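Local coordinates for cytidylate kinase-like family protein (Eubacterium ventriosum, PDB 3FDI) that is of unknown function but, as a cytidylate kinase-like member of the P-loop NTPase superfamily, probably binds nucleotides and transfers phosphate between them, at residues 104-109 / 157-162; 13-18 / 150-155. All blocks are in the same frame, centred on the assembly; numbering follows the deposited sequence.

Contact 1 of 2, residues 104-109 / 157-162; sequences VGRCAE and KVYHNF. With SO4 (sulfate ion), chain F.
C107 and H160 bring their CA atoms to 5.9 Å where a type I' turn, G105 to A108, meets the flank of helix 142-163; C107 is also the N-cap of the short helix 108-111. The turn closes the loop directly after strand 101-104; R106 and C107 from it, and E109 from the start of the helix, meet Y159 and H160, the ends of R106 and E109 coming round to them. Y159 makes the largest share of the contact. Its CG stands anti to the backbone N (chi1 164°), which sends the ring out to the turn, and the guanidinium of R106 lies flat over one ring face, planes 7° apart and centres 4.2 Å. The two side chains cross nearly at right angles, and R106 bends at chi2 and chi3 to fold back over the phenol; the hydroxyl end of the ring reaches the turn itself, with Y159 OH 3.2 Å from R106 CA. C107 SG comes in obliquely, 3.6 Å from Y159 CE2, a sulfur-aromatic contact also bordered by F87. One residue on, H160 NE2 donates to E109 OE2 (2.7 Å, N-H...O 165°), met on the syn side of the carboxylate and close to the imidazole plane. H160 ND1 donates to N161 OD1 at 3.1 Å, and that oxygen also accepts from W168 N, so hydrogen bonds from both nitrogens fix the ring's rotation. The sulfate of chain F sits at the edge of the stacked guanidinium: R106 N reaches O1 at 3.0 Å and R106 NH2 reaches O4 at 2.9 Å, with NE also directed at O1, while NH1 binds Q86. Stack and edge-on bonds together fix R106 around this sulfate, probably from the crystallisation liquor, consistent with a phosphate-binding site.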
loop_
_atom_site.group_PDB
_atom_site.type_symbol
_atom_site.label_atom_id
_atom_site.label_comp_id
_atom_site.label_asym_id
_atom_site.label_seq_id
_atom_site.Cartn_x
_atom_site.Cartn_y
_atom_site.Cartn_z
ATOM N N VAL B 104 -0.552 -1.565 -24.998
ATOM C CA VAL B 104 -0.890 -2.317 -23.812
ATOM C C VAL B 104 0.313 -2.280 -22.891
ATOM O O VAL B 104 1.439 -2.569 -23.321
ATOM C CB VAL B 104 -1.200 -3.773 -24.181
ATOM C CG1 VAL B 104 -1.366 -4.615 -22.920
ATOM C CG2 VAL B 104 -2.472 -3.837 -25.077
ATOM N N GLY B 105 0.091 -1.926 -21.634
ATOM C CA GLY B 105 1.112 -2.024 -20.636
ATOM C C GLY B 105 2.211 -1.036 -20.892
ATOM O O GLY B 105 1.947 0.060 -21.417
ATOM N N ARG B 106 3.431 -1.420 -20.499
ATOM C CA ARG B 106 4.645 -0.652 -20.772
ATOM C C ARG B 106 4.677 0.765 -20.179
ATOM O O ARG B 106 5.364 1.658 -20.691
ATOM C CB ARG B 106 4.887 -0.600 -22.290
ATOM C CG ARG B 106 4.999 -2.008 -22.991
ATOM C CD ARG B 106 6.341 -2.699 -22.695
ATOM N NE ARG B 106 6.282 -3.489 -21.492
ATOM C CZ ARG B 106 7.312 -4.102 -20.912
ATOM N NH1 ARG B 106 8.536 -4.026 -21.427
ATOM N NH2 ARG B 106 7.110 -4.812 -19.798
ATOM N N CYS B 107 3.953 0.972 -19.089
ATOM C CA CYS B 107 3.870 2.240 -18.409
ATOM C C CYS B 107 3.359 3.342 -19.317
ATOM O O CYS B 107 3.657 4.515 -19.088
ATOM C CB CYS B 107 5.235 2.612 -17.846
ATOM S SG CYS B 107 5.850 1.346 -16.683
ATOM N N ALA B 108 2.593 2.990 -20.346
ATOM C CA ALA B 108 2.329 3.991 -21.382
ATOM C C ALA B 108 1.526 5.177 -20.853
ATOM O O ALA B 108 1.779 6.298 -21.277
ATOM C CB ALA B 108 1.700 3.388 -22.628
ATOM N N GLU B 109 0.571 4.963 -19.936
ATOM C CA GLU B 109 -0.222 6.080 -19.432
ATOM C C GLU B 109 0.676 7.083 -18.689
ATOM O O GLU B 109 0.420 8.286 -18.743
ATOM C CB GLU B 109 -1.396 5.633 -18.549
ATOM C CG GLU B 109 -1.114 5.422 -17.068
ATOM C CD GLU B 109 -0.091 4.354 -16.763
ATOM O OE1 GLU B 109 0.283 3.462 -17.640
ATOM O OE2 GLU B 109 0.408 4.416 -15.611
ATOM N N LYS B 157 2.281 -5.309 -11.667
ATOM C CA LYS B 157 2.270 -4.343 -10.595
ATOM C C LYS B 157 3.692 -3.936 -10.243
ATOM O O LYS B 157 3.980 -2.758 -10.113
ATOM C CB LYS B 157 1.545 -4.925 -9.382
ATOM C CG LYS B 157 1.681 -4.157 -8.088
ATOM C CD LYS B 157 0.648 -4.682 -7.012
ATOM C CE LYS B 157 1.012 -4.215 -5.584
ATOM N NZ LYS B 157 -0.134 -4.376 -4.575
ATOM N N VAL B 158 4.577 -4.923 -10.152
ATOM C CA VAL B 158 5.952 -4.654 -9.835
ATOM C C VAL B 158 6.611 -3.838 -10.932
ATOM O O VAL B 158 7.260 -2.849 -10.646
ATOM C CB VAL B 158 6.751 -5.976 -9.546
ATOM C CG1 VAL B 158 8.192 -5.835 -9.895
ATOM C CG2 VAL B 158 6.597 -6.366 -8.100
ATOM N N TYR B 159 6.447 -4.248 -12.179
ATOM C CA TYR B 159 7.050 -3.513 -13.286
ATOM C C TYR B 159 6.554 -2.046 -13.275
ATOM O O TYR B 159 7.344 -1.109 -13.266
ATOM C CB TYR B 159 6.757 -4.234 -14.608
ATOM C CG TYR B 159 6.989 -3.390 -15.869
ATOM C CD1 TYR B 159 8.310 -3.131 -16.372
ATOM C CD2 TYR B 159 5.910 -2.850 -16.547
ATOM C CE1 TYR B 159 8.519 -2.353 -17.515
ATOM C CE2 TYR B 159 6.100 -2.106 -17.693
ATOM C CZ TYR B 159 7.398 -1.864 -18.172
ATOM O OH TYR B 159 7.494 -1.074 -19.270
ATOM N N HIS B 160 5.236 -1.880 -13.224
ATOM C CA HIS B 160 4.605 -0.571 -13.235
ATOM C C HIS B 160 4.997 0.307 -12.051
ATOM O O HIS B 160 5.269 1.498 -12.239
ATOM C CB HIS B 160 3.084 -0.692 -13.252
ATOM C CG HIS B 160 2.379 0.623 -13.425
ATOM N ND1 HIS B 160 2.100 1.461 -12.370
ATOM C CD2 HIS B 160 1.880 1.234 -14.531
ATOM C CE1 HIS B 160 1.497 2.547 -12.822
ATOM N NE2 HIS B 160 1.319 2.418 -14.122
ATOM N N ASN B 161 4.962 -0.250 -10.836
ATOM C CA ASN B 161 5.185 0.592 -9.627
ATOM C C ASN B 161 6.658 0.846 -9.406
ATOM O O ASN B 161 7.067 1.715 -8.620
ATOM C CB ASN B 161 4.522 -0.001 -8.360
ATOM C CG ASN B 161 2.965 -0.087 -8.470
ATOM O OD1 ASN B 161 2.341 0.443 -9.421
ATOM N ND2 ASN B 161 2.342 -0.775 -7.490
ATOM N N PHE B 162 7.497 0.077 -10.086
ATOM C CA PHE B 162 8.892 0.392 -10.043
ATOM C C PHE B 162 9.147 1.661 -10.856
ATOM O O PHE B 162 9.833 2.549 -10.364
ATOM C CB PHE B 162 9.761 -0.720 -10.589
ATOM C CG PHE B 162 11.250 -0.395 -10.521
ATOM C CD1 PHE B 162 11.891 -0.303 -9.294
ATOM C CD2 PHE B 162 11.974 -0.127 -11.666
ATOM C CE1 PHE B 162 13.242 -0.018 -9.217
ATOM C CE2 PHE B 162 13.342 0.175 -11.604
ATOM C CZ PHE B 162 13.983 0.217 -10.388
HETATM S S SO4 F . 3.521 -5.515 -19.985
HETATM O O1 SO4 F . 4.036 -4.339 -20.667
HETATM O O2 SO4 F . 2.680 -4.982 -18.907
HETATM O O3 SO4 F . 2.794 -6.375 -20.904
HETATM O O4 SO4 F . 4.679 -6.292 -19.476
#

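Contact 2 of 2, residues 13-18 / 150-155; sequences REFGSG and KKMDKM. With SO4 (sulfate ion), chain G; SO4 (sulfate ion), chain F.
F15 and D153 make the polar bond of this contact: F15 N donates to D153 OD1 (2.8 Å, N-H...O 173°), nearly straight and on the syn lone pair of the carboxylate. A water bridges the other oxygen, OD2, to F15 O, so D153 holds the backbone of F15 directly at N and, through the water, at O. With an alanine here, the F15 amide would probably lose its acceptor and the bridging water one partner, weakening the tie between loop and helix. The apolar part is F15 on selenomethionine M152, whose CG lies over the ring centre, a CH-pi contact at 3.9 Å from the centroid and 13° off the normal. The phenyl reaches this position with its CG anti to the backbone N, and R137 adds a cation-pi contact. Anion binding forms the third group: G16 N and G18 N donate to the sulfate of chain G, each at 3.0 Å, joined by G19 N, H20 N and R137. R13 NH2 turns instead to the sulfate of chain F, and E14 pairs with K130. Backbone amides wrapped round a sulfate between strand 8-13 and helix 19-30 fit a P-loop, so D153 and M152 join to helix 142-163 a loop that probably holds a nucleotide phosphate.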
loop_
_atom_site.group_PDB
_atom_site.type_symbol
_atom_site.label_atom_id
_atom_site.label_comp_id
_atom_site.label_asym_id
_atom_site.label_seq_id
_atom_site.Cartn_x
_atom_site.Cartn_y
_atom_site.Cartn_z
ATOM N N ARG B 13 -4.365 -3.813 -17.531
ATOM C CA ARG B 13 -5.224 -4.956 -17.404
ATOM C C ARG B 13 -4.726 -5.987 -16.363
ATOM O O ARG B 13 -3.501 -6.149 -16.139
ATOM C CB ARG B 13 -5.374 -5.657 -18.777
ATOM C CG ARG B 13 -4.329 -6.789 -19.021
ATOM C CD ARG B 13 -3.231 -6.592 -20.074
ATOM N NE ARG B 13 -2.072 -5.895 -19.589
ATOM C CZ ARG B 13 -0.792 -6.101 -19.926
ATOM N NH1 ARG B 13 -0.417 -7.037 -20.776
ATOM N NH2 ARG B 13 0.149 -5.314 -19.376
ATOM N N GLU B 14 -5.689 -6.670 -15.747
ATOM C CA GLU B 14 -5.436 -7.879 -14.974
ATOM C C GLU B 14 -5.355 -9.035 -15.947
ATOM O O GLU B 14 -6.090 -9.073 -16.950
ATOM C CB GLU B 14 -6.594 -8.187 -14.028
ATOM C CG GLU B 14 -6.928 -7.095 -13.109
ATOM C CD GLU B 14 -8.060 -7.451 -12.162
ATOM O OE1 GLU B 14 -9.001 -8.172 -12.579
ATOM O OE2 GLU B 14 -8.028 -6.969 -11.010
ATOM N N PHE B 15 -4.511 -10.004 -15.614
ATOM C CA PHE B 15 -4.318 -11.173 -16.430
ATOM C C PHE B 15 -5.598 -11.965 -16.444
ATOM O O PHE B 15 -6.217 -12.179 -15.383
ATOM C CB PHE B 15 -3.247 -12.029 -15.831
ATOM C CG PHE B 15 -2.868 -13.205 -16.695
ATOM C CD1 PHE B 15 -2.109 -13.006 -17.854
ATOM C CD2 PHE B 15 -3.255 -14.502 -16.353
ATOM C CE1 PHE B 15 -1.738 -14.079 -18.655
ATOM C CE2 PHE B 15 -2.860 -15.585 -17.143
ATOM C CZ PHE B 15 -2.101 -15.378 -18.283
ATOM N N GLY B 16 -6.002 -12.364 -17.644
ATOM C CA GLY B 16 -7.259 -13.041 -17.838
ATOM C C GLY B 16 -8.531 -12.204 -17.972
ATOM O O GLY B 16 -9.610 -12.777 -18.098
ATOM N N SER B 17 -8.427 -10.868 -17.978
ATOM C CA SER B 17 -9.623 -10.029 -17.914
ATOM C C SER B 17 -10.299 -9.808 -19.222
ATOM O O SER B 17 -11.431 -9.305 -19.239
ATOM C CB SER B 17 -9.290 -8.663 -17.393
ATOM O OG SER B 17 -8.294 -8.070 -18.190
ATOM N N GLY B 18 -9.600 -10.115 -20.312
ATOM C CA GLY B 18 -10.073 -9.794 -21.667
ATOM C C GLY B 18 -9.432 -8.522 -22.178
ATOM O O GLY B 18 -9.846 -7.966 -23.190
ATOM N N LYS B 150 -2.384 -14.607 -10.283
ATOM C CA LYS B 150 -1.705 -13.903 -9.194
ATOM C C LYS B 150 -0.225 -13.584 -9.506
ATOM O O LYS B 150 0.313 -12.577 -9.052
ATOM C CB LYS B 150 -1.859 -14.719 -7.907
ATOM C CG LYS B 150 -0.816 -14.519 -6.812
ATOM C CD LYS B 150 -0.970 -15.675 -5.835
ATOM C CE LYS B 150 -0.026 -15.538 -4.663
ATOM N NZ LYS B 150 0.008 -16.774 -3.831
ATOM N N LYS B 151 0.431 -14.417 -10.285
ATOM C CA LYS B 151 1.836 -14.178 -10.580
ATOM C C LYS B 151 2.035 -13.045 -11.578
ATOM O O LYS B 151 2.861 -12.162 -11.390
ATOM C CB LYS B 151 2.487 -15.443 -11.128
ATOM C CG LYS B 151 3.990 -15.319 -11.234
ATOM C CD LYS B 151 4.630 -16.522 -10.681
ATOM C CE LYS B 151 6.150 -16.455 -10.688
ATOM N NZ LYS B 151 6.734 -17.862 -10.546
HETATM N N MSE B 152 1.242 -13.082 -12.624
HETATM C CA MSE B 152 1.314 -12.115 -13.676
HETATM C C MSE B 152 0.887 -10.760 -13.187
HETATM O O MSE B 152 1.552 -9.763 -13.490
HETATM C CB MSE B 152 0.398 -12.539 -14.793
HETATM C CG MSE B 152 0.813 -13.807 -15.479
HETATM SE SE MSE B 152 2.505 -13.670 -16.404
HETATM C CE MSE B 152 2.336 -11.946 -17.291
ATOM N N ASP B 153 -0.203 -10.720 -12.425
ATOM C CA ASP B 153 -0.625 -9.481 -11.804
ATOM C C ASP B 153 0.455 -8.903 -10.876
ATOM O O ASP B 153 0.775 -7.716 -10.990
ATOM C CB ASP B 153 -2.002 -9.610 -11.079
ATOM C CG ASP B 153 -3.211 -9.806 -12.058
ATOM O OD1 ASP B 153 -3.128 -9.549 -13.278
ATOM O OD2 ASP B 153 -4.273 -10.206 -11.578
ATOM N N LYS B 154 1.056 -9.718 -10.003
ATOM C CA LYS B 154 2.194 -9.233 -9.210
ATOM C C LYS B 154 3.333 -8.765 -10.108
ATOM O O LYS B 154 3.926 -7.741 -9.856
ATOM C CB LYS B 154 2.677 -10.260 -8.162
ATOM C CG LYS B 154 1.740 -10.267 -6.918
ATOM C CD LYS B 154 2.202 -11.223 -5.718
ATOM C CE LYS B 154 3.077 -10.491 -4.652
ATOM N NZ LYS B 154 3.774 -11.410 -3.625
HETATM N N MSE B 155 3.558 -9.474 -11.203
HETATM C CA MSE B 155 4.626 -9.133 -12.122
HETATM C C MSE B 155 4.394 -7.724 -12.730
HETATM O O MSE B 155 5.299 -6.883 -12.747
HETATM C CB MSE B 155 4.725 -10.179 -13.225
HETATM C CG MSE B 155 6.150 -10.711 -13.414
HETATM SE SE MSE B 155 6.145 -12.514 -14.204
HETATM C CE MSE B 155 5.595 -11.806 -15.966
HETATM S S SO4 G . -5.732 -10.599 -20.827
HETATM O O1 SO4 G . -5.291 -10.024 -22.102
HETATM O O2 SO4 G . -4.688 -11.399 -20.193
HETATM O O3 SO4 G . -6.002 -9.385 -20.029
HETATM O O4 SO4 G . -6.961 -11.415 -21.076
HETATM S S SO4 F . 3.521 -5.515 -19.985
HETATM O O1 SO4 F . 4.036 -4.339 -20.667
HETATM O O2 SO4 F . 2.680 -4.982 -18.907
HETATM O O3 SO4 F . 2.794 -6.375 -20.904
HETATM O O4 SO4 F . 4.679 -6.292 -19.476
HETATM O O HOH W 1 -6.143 -11.483 -12.732
#

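Along the chain the segments alternate: 13-18, 104-109, 150-155, 157-162. The first two begin at the ends of neighbouring parallel strands, 8-13 and 101-104, of the five-stranded sheet; the last two are successive turns of helix 142-163, which runs past both loops. The centres of contact 1 and contact 2 lie about 12 Å apart, and the loops themselves touch, V104 CG1 to R13 NH1 at 3.4 Å. Arginines from both contacts meet on the sulfate of chain F, while a second sulfate lies in the P-loop-like turn at 13-18, consistent with two phosphate sites side by side. The same helix also packs against the second subunit, so the interface lies next to both contacts.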